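Local coordinates for protein glutathione S-transferase domain (Burkholderia graminis, PDB 4MF5) that binds glutathione and probably acts as a glutathione transferase of the two-domain GST superfamily, at residues 187-190 against 191-195. Numbering follows the deposited sequence. Where two conformers were deposited one is given.
Sequences EQRL and EGREW
Arg193 NH1 donates a hydrogen bond of 2.8 Å to Arg189 O, a carbonyl near the C-terminal end of helix 170-190. The carbonyl oxygen sits at the edge of the guanidinium, close to its plane, and the bond is fairly straight at 158°. Arg193 reaches it with a chain extended from CG to NE, passing its CD alongside the same oxygen. Held this way, the group presents a face to the guanidinium of Arg189, and the two stack almost parallel, planes 5° apart and centres 3.6 Å from each other. The bend of the Arg189 chain at chi2 (64°) brings its end over the guanidinium of Arg193. NH1 of Arg189 forms a salt bridge with Glu136, which probably offsets part of the cost of setting two cations face to face, while NE bonds to Ile196 O and helps hold the group in place. Arg193 N also bonds to Leu190 O at 2.9 Å, closing a type II beta turn with Gly192 at positive phi. Glu191 N makes two weak bonds, to Glu187 O and Gln188 O, and a water donates to both Gln188 O and Glu191 O. Leu190 CD2 rests on the backbone carbonyl of Trp195, 3.6 Å from its C, and the side chains of Leu190 and Trp195 each contact helices 203-216 and 231-242. At the C-terminal end region of helix 170-190, in the all-helical GST C-terminal domain, the chain thus passes through a type II beta turn.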
loop_
_atom_site.group_PDB
_atom_site.type_symbol
_atom_site.label_atom_id
_atom_site.label_comp_id
_atom_site.label_asym_id
_atom_site.label_seq_id
_atom_site.Cartn_x
_atom_site.Cartn_y
_atom_site.Cartn_z
ATOM N N GLU A 187 7.756 6.300 15.789
ATOM C CA GLU A 187 8.387 6.502 17.093
ATOM C C GLU A 187 7.466 6.088 18.232
ATOM O O GLU A 187 7.868 5.364 19.154
ATOM C CB GLU A 187 8.798 7.962 17.247
ATOM C CG GLU A 187 9.462 8.291 18.553
ATOM C CD GLU A 187 10.802 7.623 18.731
ATOM O OE1 GLU A 187 11.386 7.181 17.733
ATOM O OE2 GLU A 187 11.276 7.559 19.890
ATOM N N GLN A 188 6.239 6.556 18.207
ATOM C CA GLN A 188 5.273 6.183 19.229
ATOM C C GLN A 188 4.953 4.709 19.202
ATOM O O GLN A 188 4.779 4.111 20.237
ATOM C CB GLN A 188 4.003 7.031 19.114
ATOM C CG GLN A 188 3.018 6.795 20.217
ATOM C CD GLN A 188 3.652 7.106 21.578
ATOM O OE1 GLN A 188 4.110 8.235 21.797
ATOM N NE2 GLN A 188 3.775 6.088 22.448
ATOM N N ARG A 189 4.893 4.116 18.014
ATOM C CA ARG A 189 4.621 2.699 17.911
ATOM C C ARG A 189 5.749 1.857 18.510
ATOM O O ARG A 189 5.527 0.816 19.136
ATOM C CB ARG A 189 4.385 2.328 16.450
ATOM C CG ARG A 189 4.196 0.859 16.210
ATOM C CD ARG A 189 2.974 0.336 16.878
ATOM N NE ARG A 189 2.924 -1.077 16.705
ATOM C CZ ARG A 189 1.944 -1.841 17.154
ATOM N NH1 ARG A 189 2.035 -3.153 16.983
ATOM N NH2 ARG A 189 0.875 -1.307 17.739
ATOM N N LEU A 190 6.984 2.295 18.300
ATOM C CA LEU A 190 8.152 1.552 18.764
ATOM C C LEU A 190 8.428 1.745 20.240
ATOM O O LEU A 190 9.245 1.007 20.802
ATOM C CB LEU A 190 9.377 1.921 17.937
ATOM C CG LEU A 190 9.352 1.369 16.517
ATOM C CD1 LEU A 190 10.421 2.084 15.695
ATOM C CD2 LEU A 190 9.553 -0.129 16.465
ATOM N N GLU A 191 7.762 2.692 20.900
ATOM C CA GLU A 191 7.944 2.868 22.324
ATOM C C GLU A 191 7.509 1.608 23.037
ATOM O O GLU A 191 6.364 1.178 22.927
ATOM C CB GLU A 191 7.150 4.080 22.803
ATOM C CG GLU A 191 7.249 4.349 24.287
ATOM C CD GLU A 191 8.670 4.552 24.760
ATOM O OE1 GLU A 191 9.498 5.139 24.032
ATOM O OE2 GLU A 191 8.950 4.135 25.907
ATOM N N GLY A 192 8.432 1.003 23.776
ATOM C CA GLY A 192 8.132 -0.207 24.514
ATOM C C GLY A 192 8.099 -1.452 23.642
ATOM O O GLY A 192 7.695 -2.502 24.132
ATOM N N ARG A 193 8.523 -1.367 22.377
ATOM C CA ARG A 193 8.547 -2.508 21.470
ATOM C C ARG A 193 9.925 -2.670 20.867
ATOM O O ARG A 193 10.598 -1.690 20.537
ATOM C CB ARG A 193 7.526 -2.344 20.330
ATOM C CG ARG A 193 6.081 -2.396 20.773
ATOM C CD ARG A 193 5.097 -2.368 19.600
ATOM N NE ARG A 193 3.727 -2.531 20.083
ATOM C CZ ARG A 193 2.948 -1.555 20.554
ATOM N NH1 ARG A 193 3.349 -0.283 20.554
ATOM N NH2 ARG A 193 1.729 -1.851 21.022
ATOM N N GLU A 194 10.324 -3.910 20.653
ATOM C CA GLU A 194 11.568 -4.197 19.953
ATOM C C GLU A 194 11.456 -3.790 18.475
ATOM O O GLU A 194 12.311 -3.090 17.930
ATOM C CB GLU A 194 11.905 -5.688 20.068
ATOM C CG GLU A 194 13.359 -6.005 19.844
ATOM C CD GLU A 194 14.252 -5.391 20.903
ATOM O OE1 GLU A 194 13.805 -5.209 22.048
ATOM O OE2 GLU A 194 15.397 -5.076 20.586
ATOM N N TRP A 195 10.385 -4.276 17.854
ATOM C CA TRP A 195 10.106 -4.143 16.439
ATOM C C TRP A 195 8.669 -3.643 16.294
ATOM O O TRP A 195 7.931 -3.503 17.280
ATOM C CB TRP A 195 10.318 -5.499 15.732
ATOM C CG TRP A 195 11.724 -5.949 15.727
ATOM C CD1 TRP A 195 12.258 -6.972 16.443
ATOM C CD2 TRP A 195 12.805 -5.382 14.975
ATOM N NE1 TRP A 195 13.594 -7.090 16.194
ATOM C CE2 TRP A 195 13.954 -6.137 15.277
ATOM C CE3 TRP A 195 12.910 -4.311 14.077
ATOM C CZ2 TRP A 195 15.198 -5.851 14.709
ATOM C CZ3 TRP A 195 14.135 -4.044 13.512
ATOM C CH2 TRP A 195 15.260 -4.801 13.831
HETATM O O HOH W 1 3.962 2.227 22.000
#